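PDB 5HJ1: pullulanase C protein from Klebsiella pneumoniae subsp. pneumoniae NTUH-K2044, which probably serves as the GspC-type inner-membrane component of the type II secretion system, its PDZ domain here holding a fatty acid. Local coordinates for residues L20-V25 with Y34-G39; A52-I57 with L85-E90; A58-D63 with T81-T86. All blocks are in the same frame, centred on the assembly; numbering follows the deposited sequence.

Contact 1: L20-V25 with Y34-G39; sequences LSISPV and YRLNPG
Ile-22 and Tyr-34 pack on one face of an antiparallel strand pair, residues 20-25 against 34-38, and Leu-36 lies on the same face. The backbone register is set by two hydrogen-bonded pairs. Ser-21 N gives a nearly straight bond to Asn-37 O at 2.8 Å, and Asn-37 N returns one to Ser-21 O; Ser-23 and Arg-35 bond each other in the same reciprocal way.

Tyr-34 is the side chain to follow outward. Its CB rests 3.8 Å from Ile-22 CG2. With chi1 at -68° the ring carbon CG lies beside the backbone N, which carries the ring along the neighbouring strand to Pro-24. CD2 comes to 3.7 Å from Pro-24 CA, and CE2 meets Pro-24 CB at 3.8 Å. These two atoms make the ring's cross-strand contact, and the side chain also packs on Leu-5 of helix 5-9 and touches the vaccenic acid. Tyrosine suits this half-buried place because its ring can cover apolar carbon. Proline fits a non-hydrogen-bonded position, where its missing N-H costs no cross-strand bond.

Ile-22 spreads its two branches over both neighbours: CG2 goes to the tyrosine, while CG1 runs beside the leucine and lies 3.9 Å from Leu-36 CD2. Val-6 and Leu-9 also pack on this isoleucine.

The other face carries Ser-21, Ser-23, Arg-35 and Asn-37. At its end Val-25, directed toward the partner strand, brings CG2 to 3.7 Å from Arg-35 CB. The bent arginine chain takes its NH1 to the carbonyl oxygen of Asn-53, and Asn-37 turns its ND2 to Asn-53 OD1.

Strands 20-27 and 30-38 form a beta hairpin of the PDZ domain, and Leu-20 belongs to its vaccenic acid pocket.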
loop_
_atom_site.group_PDB
_atom_site.type_symbol
_atom_site.label_atom_id
_atom_site.label_comp_id
_atom_site.label_asym_id
_atom_site.label_seq_id
_atom_site.Cartn_x
_atom_site.Cartn_y
_atom_site.Cartn_z
ATOM N N LEU A 20 5.526 4.583 6.052
ATOM C CA LEU A 20 4.133 4.144 6.141
ATOM C C LEU A 20 3.855 3.335 7.355
ATOM O O LEU A 20 4.670 2.452 7.688
ATOM C CB LEU A 20 3.743 3.243 4.945
ATOM C CG LEU A 20 3.729 3.878 3.620
ATOM C CD1 LEU A 20 3.454 2.805 2.549
ATOM C CD2 LEU A 20 2.629 4.901 3.558
ATOM N N SER A 21 2.772 3.625 8.032
ATOM C CA SER A 21 2.164 2.798 9.091
ATOM C C SER A 21 0.977 2.113 8.413
ATOM O O SER A 21 0.111 2.778 7.826
ATOM C CB SER A 21 1.709 3.701 10.189
ATOM O OG SER A 21 1.279 2.940 11.305
ATOM N N ILE A 22 0.911 0.788 8.471
ATOM C CA ILE A 22 -0.050 -0.011 7.676
ATOM C C ILE A 22 -0.813 -0.981 8.524
ATOM O O ILE A 22 -0.252 -1.647 9.385
ATOM C CB ILE A 22 0.715 -0.780 6.579
ATOM C CG1 ILE A 22 1.495 0.155 5.707
ATOM C CG2 ILE A 22 -0.232 -1.629 5.686
ATOM C CD1 ILE A 22 2.418 -0.487 4.679
ATOM N N SER A 23 -2.151 -0.975 8.442
ATOM C CA SER A 23 -2.964 -2.027 9.115
ATOM C C SER A 23 -4.001 -2.630 8.161
ATOM O O SER A 23 -4.832 -1.862 7.581
ATOM C CB SER A 23 -3.788 -1.459 10.231
ATOM O OG SER A 23 -2.910 -0.916 11.180
ATOM N N PRO A 24 -4.075 -3.997 8.028
ATOM C CA PRO A 24 -5.156 -4.576 7.264
ATOM C C PRO A 24 -6.474 -4.150 7.899
ATOM O O PRO A 24 -6.542 -4.029 9.120
ATOM C CB PRO A 24 -4.916 -6.067 7.391
ATOM C CG PRO A 24 -4.128 -6.221 8.572
ATOM C CD PRO A 24 -3.265 -5.000 8.685
ATOM N N VAL A 25 -7.487 -4.002 7.057
ATOM C CA VAL A 25 -8.850 -3.654 7.558
ATOM C C VAL A 25 -9.807 -4.787 7.229
ATOM O O VAL A 25 -10.011 -5.118 6.088
ATOM C CB VAL A 25 -9.348 -2.358 6.899
ATOM C CG1 VAL A 25 -10.749 -2.021 7.428
ATOM C CG2 VAL A 25 -8.380 -1.217 7.108
ATOM N N TYR A 34 -5.821 -2.065 2.979
ATOM C CA TYR A 34 -4.821 -1.736 3.997
ATOM C C TYR A 34 -4.887 -0.284 4.300
ATOM O O TYR A 34 -4.710 0.576 3.385
ATOM C CB TYR A 34 -3.390 -2.099 3.535
ATOM C CG TYR A 34 -3.214 -3.579 3.432
ATOM C CD1 TYR A 34 -3.626 -4.286 2.286
ATOM C CD2 TYR A 34 -2.718 -4.322 4.490
ATOM C CE1 TYR A 34 -3.545 -5.676 2.265
ATOM C CE2 TYR A 34 -2.601 -5.711 4.430
ATOM C CZ TYR A 34 -3.019 -6.375 3.284
ATOM O OH TYR A 34 -2.928 -7.788 3.219
ATOM N N ARG A 35 -5.111 0.061 5.549
ATOM C CA ARG A 35 -5.246 1.479 5.965
ATOM C C ARG A 35 -3.835 2.038 6.100
ATOM O O ARG A 35 -2.971 1.494 6.781
ATOM C CB ARG A 35 -5.928 1.526 7.330
ATOM C CG ARG A 35 -6.344 2.944 7.850
ATOM C CD ARG A 35 -7.401 3.585 7.052
ATOM N NE ARG A 35 -8.646 2.805 7.081
ATOM C CZ ARG A 35 -9.633 2.946 6.251
ATOM N NH1 ARG A 35 -9.550 3.828 5.283
ATOM N NH2 ARG A 35 -10.733 2.176 6.338
ATOM N N LEU A 36 -3.584 3.195 5.478
ATOM C CA LEU A 36 -2.297 3.829 5.442
ATOM C C LEU A 36 -2.288 5.122 6.235
ATOM O O LEU A 36 -3.208 5.927 6.155
ATOM C CB LEU A 36 -1.880 4.218 4.007
ATOM C CG LEU A 36 -1.981 3.089 2.999
ATOM C CD1 LEU A 36 -1.599 3.653 1.622
ATOM C CD2 LEU A 36 -1.121 1.928 3.370
ATOM N N ASN A 37 -1.197 5.315 6.992
ATOM C CA ASN A 37 -0.944 6.556 7.732
ATOM C C ASN A 37 0.545 6.789 7.670
ATOM O O ASN A 37 1.355 5.916 7.325
ATOM C CB ASN A 37 -1.511 6.471 9.142
ATOM C CG ASN A 37 -2.946 6.858 9.179
ATOM O OD1 ASN A 37 -3.309 7.960 8.778
ATOM N ND2 ASN A 37 -3.813 5.912 9.540
ATOM N N PRO A 38 0.988 8.000 8.054
ATOM C CA PRO A 38 2.413 8.247 7.974
ATOM C C PRO A 38 3.202 7.388 8.913
ATOM O O PRO A 38 2.802 7.138 10.057
ATOM C CB PRO A 38 2.490 9.742 8.350
ATOM C CG PRO A 38 1.182 10.342 8.059
ATOM C CD PRO A 38 0.204 9.224 8.306
ATOM N N GLY A 39 4.384 6.997 8.437
ATOM C CA GLY A 39 5.410 6.424 9.258
ATOM C C GLY A 39 6.135 7.585 10.036
ATOM O O GLY A 39 5.689 8.781 9.999
#

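Contact 2: A52-I57 with L85-E90; sequences ANDLAI and LTVERE
Asp-54 and Arg-89 form the ionic part of this contact, a side-on salt bridge with two nitrogens meeting two oxygens. Arg-89 NE reaches Asp-54 OD1 at 2.8 Å, and Arg-89 NH2 reaches Asp-54 OD2 at 2.9 Å. Both oxygens are met on their syn sides, and the carboxylate and guanidinium planes are only 10° apart. Two nearly coplanar bonds fix the rotation of both groups. The arginine gets there by leaving the backbone extended and then bending once, at chi3 (-62°), which turns its NE edge to the acid. The pair has further partners: Asp-54 OD2 also accepts from Gln-51 N, and Arg-89 NH2 also gives to Gly-49 O. A buried aspartate is thus well satisfied, which probably favours its charged form. Glu-88 OE2 forms a second salt bridge, to Arg-93 NH1 of the next strand.

Backbone bonds join segment 52-57 to strand 85-89. Leu-55 and Glu-88 are a hydrogen-bonded antiparallel pair, with Glu-88 N at 2.7 Å from Leu-55 O; Ile-57 N then bonds to Thr-86 O at 2.9 Å. Thr-86 OG1 is hydrogen-bonded to Asp-95 OD1. Here two central strands of the curved antiparallel PDZ sheet meet, with strand 30-38 on the other edge of 54-59.

Apolar packing divides between the sheet's two faces. Ala-56 shares one with Val-87 and Leu-85; its CB lies 4.2 Å from Leu-85 CD1. Ala-56 and Leu-85 both touch the vaccenic acid, where a small side chain is consistent with the closeness of the ligand. Opposite, Leu-55 and Glu-88 run side by side, and the long Glu-88 chain brings OE1 to 4.0 Å from Leu-55 CD2. Ile-57 crosses Thr-86, bringing CG1 to 4.0 Å from Thr-86 CG2.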
loop_
_atom_site.group_PDB
_atom_site.type_symbol
_atom_site.label_atom_id
_atom_site.label_comp_id
_atom_site.label_asym_id
_atom_site.label_seq_id
_atom_site.Cartn_x
_atom_site.Cartn_y
_atom_site.Cartn_z
ATOM N N ALA A 52 -3.815 10.822 5.024
ATOM C CA ALA A 52 -4.043 10.027 6.213
ATOM C C ALA A 52 -5.328 9.222 6.028
ATOM O O ALA A 52 -6.371 9.702 5.508
ATOM C CB ALA A 52 -4.259 10.944 7.422
ATOM N N ASN A 53 -5.253 8.003 6.521
ATOM C CA ASN A 53 -6.387 7.049 6.447
ATOM C C ASN A 53 -6.801 6.633 5.065
ATOM O O ASN A 53 -7.901 6.113 4.855
ATOM C CB ASN A 53 -7.555 7.540 7.334
ATOM C CG ASN A 53 -7.223 7.471 8.762
ATOM O OD1 ASN A 53 -6.720 6.462 9.272
ATOM N ND2 ASN A 53 -7.463 8.552 9.478
ATOM N N ASP A 54 -5.904 6.775 4.097
ATOM C CA ASP A 54 -6.181 6.207 2.801
ATOM C C ASP A 54 -6.291 4.672 2.928
ATOM O O ASP A 54 -5.677 4.040 3.771
ATOM C CB ASP A 54 -4.995 6.482 1.807
ATOM C CG ASP A 54 -5.090 7.788 1.067
ATOM O OD1 ASP A 54 -6.192 8.410 1.034
ATOM O OD2 ASP A 54 -4.077 8.150 0.467
ATOM N N LEU A 55 -7.094 4.088 2.044
ATOM C CA LEU A 55 -7.284 2.628 1.977
ATOM C C LEU A 55 -6.652 2.085 0.735
ATOM O O LEU A 55 -7.190 2.357 -0.364
ATOM C CB LEU A 55 -8.773 2.286 2.056
ATOM C CG LEU A 55 -9.076 0.796 2.099
ATOM C CD1 LEU A 55 -8.776 0.213 3.454
ATOM C CD2 LEU A 55 -10.542 0.469 1.722
ATOM N N ALA A 56 -5.524 1.408 0.878
ATOM C CA ALA A 56 -4.837 0.770 -0.264
ATOM C C ALA A 56 -5.586 -0.477 -0.710
ATOM O O ALA A 56 -5.806 -1.408 0.066
ATOM C CB ALA A 56 -3.414 0.419 0.050
ATOM N N ILE A 57 -5.977 -0.473 -1.993
ATOM C CA ILE A 57 -6.710 -1.602 -2.563
ATOM C C ILE A 57 -6.002 -2.310 -3.751
ATOM O O ILE A 57 -6.415 -3.444 -4.094
ATOM C CB ILE A 57 -8.174 -1.206 -2.944
ATOM C CG1 ILE A 57 -8.182 -0.161 -4.008
ATOM C CG2 ILE A 57 -8.944 -0.776 -1.701
ATOM C CD1 ILE A 57 -9.541 0.078 -4.628
ATOM N N LEU A 85 0.313 2.588 -6.418
ATOM C CA LEU A 85 -0.650 2.178 -5.426
ATOM C C LEU A 85 -2.001 2.789 -5.790
ATOM O O LEU A 85 -2.079 4.000 -6.185
ATOM C CB LEU A 85 -0.250 2.756 -4.071
ATOM C CG LEU A 85 -0.604 2.114 -2.803
ATOM C CD1 LEU A 85 -0.266 0.616 -2.760
ATOM C CD2 LEU A 85 0.214 2.892 -1.714
ATOM N N THR A 86 -3.068 2.004 -5.790
ATOM C CA THR A 86 -4.418 2.482 -5.907
ATOM C C THR A 86 -5.013 2.570 -4.493
ATOM O O THR A 86 -4.998 1.565 -3.790
ATOM C CB THR A 86 -5.284 1.583 -6.765
ATOM O OG1 THR A 86 -4.682 1.430 -8.051
ATOM C CG2 THR A 86 -6.655 2.156 -6.940
ATOM N N VAL A 87 -5.496 3.752 -4.144
ATOM C CA VAL A 87 -6.158 3.953 -2.862
ATOM C C VAL A 87 -7.604 4.394 -3.055
ATOM O O VAL A 87 -7.927 4.985 -4.096
ATOM C CB VAL A 87 -5.403 5.004 -1.982
ATOM C CG1 VAL A 87 -3.988 4.538 -1.669
ATOM C CG2 VAL A 87 -5.401 6.354 -2.609
ATOM N N GLU A 88 -8.452 4.078 -2.083
ATOM C CA GLU A 88 -9.824 4.587 -2.047
ATOM C C GLU A 88 -9.786 5.677 -0.937
ATOM O O GLU A 88 -9.226 5.494 0.226
ATOM C CB GLU A 88 -10.738 3.423 -1.705
ATOM C CG GLU A 88 -12.110 3.491 -2.334
ATOM C CD GLU A 88 -12.841 2.172 -2.151
ATOM O OE1 GLU A 88 -13.090 1.815 -0.983
ATOM O OE2 GLU A 88 -13.118 1.485 -3.164
ATOM N N ARG A 89 -10.331 6.830 -1.281
ATOM C CA ARG A 89 -10.297 7.985 -0.397
ATOM C C ARG A 89 -11.691 8.654 -0.523
ATOM O O ARG A 89 -12.051 9.068 -1.609
ATOM C CB ARG A 89 -9.125 8.856 -0.919
ATOM C CG ARG A 89 -8.988 10.223 -0.282
ATOM C CD ARG A 89 -7.945 10.935 -1.078
ATOM N NE ARG A 89 -6.638 10.280 -1.041
ATOM C CZ ARG A 89 -5.589 10.677 -1.757
ATOM N NH1 ARG A 89 -5.703 11.693 -2.630
ATOM N NH2 ARG A 89 -4.435 10.085 -1.616
ATOM N N GLU A 90 -12.424 8.768 0.599
ATOM C CA GLU A 90 -13.843 9.244 0.610
ATOM C C GLU A 90 -14.642 8.777 -0.622
ATOM O O GLU A 90 -15.191 9.589 -1.368
ATOM C CB GLU A 90 -14.052 10.740 0.926
ATOM C CG GLU A 90 -13.112 11.760 0.302
ATOM C CD GLU A 90 -11.923 12.112 1.192
ATOM O OE1 GLU A 90 -10.951 12.726 0.671
ATOM O OE2 GLU A 90 -11.968 11.803 2.407
#

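Contact 3: A58-D63 with T81-T86; sequences ALNGID and TEITLT
The amide of Asn-60 is the flat group of this contact, set against Ile-83 and Thr-84. Its OD1 accepts from Thr-84 N at 2.9 Å, but the donor stands above the carbonyl plane, 37° out of it, and does not follow a lone pair. Ile-83 packs against the same group: Ile-83 CA lies 3.4 Å from Asn-60 OD1, and Ile-83 CG2 meets Asn-60 ND2 at 3.8 Å. With chi1 at -60°, CG lies beside the asparagine's own backbone N, and both ends of the residue can therefore reach Thr-84.

Asn-60 begins the central pair of a type I' turn, Leu-59 to Ile-62, closing the tight hairpin between strands 54-59 and 62-63 of the PDZ sheet. Asparagine and glycine suit the two central positions of such a turn, where Asn-60 and Gly-61 both take positive phi.

Next to the turn, strand 54-59 stays paired with strand 82-86. Thr-86 N bonds to Ala-58 O, while the return bond from Ala-58 N is weak. The small alanine lets its CB approach Thr-86 CB to 3.7 Å.

The opposite face is aliphatic. Leu-59 CD1 touches both Ile-83 CD1 (4.1 Å) and Leu-85 CD1 (4.3 Å), and Leu-77 of helix 67-77 touches both Leu-59 and Ile-83. Ile-83 and Leu-85 also line the vaccenic acid pocket.

Thr-84 O takes a nearly straight bond from Asn-60 N at 2.7 Å and a second from a water that also donates to Thr-86 OG1 and accepts from Gly-61 N.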
loop_
_atom_site.group_PDB
_atom_site.type_symbol
_atom_site.label_atom_id
_atom_site.label_comp_id
_atom_site.label_asym_id
_atom_site.label_seq_id
_atom_site.Cartn_x
_atom_site.Cartn_y
_atom_site.Cartn_z
ATOM N N ALA A 58 -5.015 -1.709 -4.363
ATOM C CA ALA A 58 -4.264 -2.355 -5.467
ATOM C C ALA A 58 -2.830 -1.924 -5.445
ATOM O O ALA A 58 -2.520 -0.790 -5.087
ATOM C CB ALA A 58 -4.916 -2.073 -6.835
ATOM N N LEU A 59 -1.971 -2.809 -5.929
ATOM C CA LEU A 59 -0.521 -2.537 -6.043
ATOM C C LEU A 59 -0.170 -2.976 -7.459
ATOM O O LEU A 59 -0.355 -4.129 -7.835
ATOM C CB LEU A 59 0.269 -3.339 -5.012
ATOM C CG LEU A 59 1.802 -3.300 -5.144
ATOM C CD1 LEU A 59 2.402 -1.945 -4.928
ATOM C CD2 LEU A 59 2.441 -4.272 -4.125
ATOM N N ASN A 60 0.262 -1.984 -8.288
ATOM C CA ASN A 60 0.546 -2.256 -9.715
ATOM C C ASN A 60 -0.576 -2.951 -10.422
ATOM O O ASN A 60 -0.416 -3.880 -11.233
ATOM C CB ASN A 60 1.821 -3.051 -9.886
ATOM C CG ASN A 60 2.998 -2.332 -9.331
ATOM O OD1 ASN A 60 3.187 -1.122 -9.599
ATOM N ND2 ASN A 60 3.797 -3.013 -8.563
ATOM N N GLY A 61 -1.769 -2.514 -10.116
ATOM C CA GLY A 61 -2.938 -3.011 -10.693
ATOM C C GLY A 61 -3.476 -4.370 -10.218
ATOM O O GLY A 61 -4.471 -4.845 -10.716
ATOM N N ILE A 62 -2.789 -4.995 -9.232
ATOM C CA ILE A 62 -3.165 -6.255 -8.632
ATOM C C ILE A 62 -3.947 -5.976 -7.344
ATOM O O ILE A 62 -3.482 -5.206 -6.491
ATOM C CB ILE A 62 -1.899 -7.073 -8.352
ATOM C CG1 ILE A 62 -1.119 -7.383 -9.646
ATOM C CG2 ILE A 62 -2.337 -8.419 -7.714
ATOM C CD1 ILE A 62 0.317 -7.844 -9.415
ATOM N N ASP A 63 -5.090 -6.611 -7.225
ATOM C CA ASP A 63 -5.986 -6.483 -6.082
ATOM C C ASP A 63 -5.341 -6.979 -4.790
ATOM O O ASP A 63 -5.042 -8.162 -4.621
ATOM C CB ASP A 63 -7.260 -7.257 -6.366
ATOM C CG ASP A 63 -8.400 -6.905 -5.438
ATOM O OD1 ASP A 63 -8.190 -6.252 -4.373
ATOM O OD2 ASP A 63 -9.527 -7.372 -5.749
ATOM N N THR A 81 11.366 -0.596 -10.229
ATOM C CA THR A 81 11.920 0.741 -10.084
ATOM C C THR A 81 10.831 1.812 -9.775
ATOM O O THR A 81 11.127 2.874 -9.281
ATOM C CB THR A 81 12.724 1.158 -11.342
ATOM O OG1 THR A 81 13.471 2.347 -11.064
ATOM C CG2 THR A 81 11.839 1.412 -12.549
ATOM N N GLU A 82 9.586 1.534 -10.100
ATOM C CA GLU A 82 8.509 2.500 -9.847
ATOM C C GLU A 82 7.322 1.627 -9.688
ATOM O O GLU A 82 7.161 0.653 -10.425
ATOM C CB GLU A 82 8.298 3.489 -11.028
ATOM C CG GLU A 82 7.189 4.529 -10.820
ATOM C CD GLU A 82 7.235 5.704 -11.787
ATOM O OE1 GLU A 82 6.226 5.968 -12.505
ATOM O OE2 GLU A 82 8.280 6.390 -11.909
ATOM N N ILE A 83 6.501 1.952 -8.682
ATOM C CA ILE A 83 5.334 1.167 -8.394
ATOM C C ILE A 83 4.144 2.045 -8.182
ATOM O O ILE A 83 4.297 3.258 -7.847
ATOM C CB ILE A 83 5.513 0.278 -7.154
ATOM C CG1 ILE A 83 5.808 1.137 -5.896
ATOM C CG2 ILE A 83 6.625 -0.721 -7.406
ATOM C CD1 ILE A 83 5.808 0.318 -4.652
ATOM N N THR A 84 2.968 1.537 -8.460
ATOM C CA THR A 84 1.781 2.347 -8.278
ATOM C C THR A 84 0.871 1.743 -7.240
ATOM O O THR A 84 0.617 0.523 -7.261
ATOM C CB THR A 84 1.016 2.414 -9.569
ATOM O OG1 THR A 84 1.876 2.965 -10.596
ATOM C CG2 THR A 84 -0.241 3.227 -9.490
ATOM N N LEU A 85 0.313 2.588 -6.418
ATOM C CA LEU A 85 -0.650 2.178 -5.426
ATOM C C LEU A 85 -2.001 2.789 -5.790
ATOM O O LEU A 85 -2.079 4.000 -6.185
ATOM C CB LEU A 85 -0.250 2.756 -4.071
ATOM C CG LEU A 85 -0.604 2.114 -2.803
ATOM C CD1 LEU A 85 -0.266 0.616 -2.760
ATOM C CD2 LEU A 85 0.214 2.892 -1.714
ATOM N N THR A 86 -3.068 2.004 -5.790
ATOM C CA THR A 86 -4.418 2.482 -5.907
ATOM C C THR A 86 -5.013 2.570 -4.493
ATOM O O THR A 86 -4.998 1.565 -3.790
ATOM C CB THR A 86 -5.284 1.583 -6.765
ATOM O OG1 THR A 86 -4.682 1.430 -8.051
ATOM C CG2 THR A 86 -6.655 2.156 -6.940
HETATM O O HOH W 1 -2.223 -0.009 -8.535
#

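Overall arrangement
All three contacts belong to one curved antiparallel sheet. Contact 1 is a surface hairpin, with serines, an asparagine and an arginine on its polar face; contact 2 is buried; contact 3 is partly buried. Contacts 2 and 3 join the same strands, 54-59 and 82-89, and share Leu-85 and Thr-86. Contact 1 connects through strand 30-38, where Tyr-34 and Leu-36 bond probably to Ala-56 and Asp-54. Backbone pairing is common to all three; what is added differs: a tyrosine-proline contact in contact 1, a salt bridge in contact 2, an amide and a water beside the turn in contact 3. Each contact holds at least one residue of the vaccenic acid pocket.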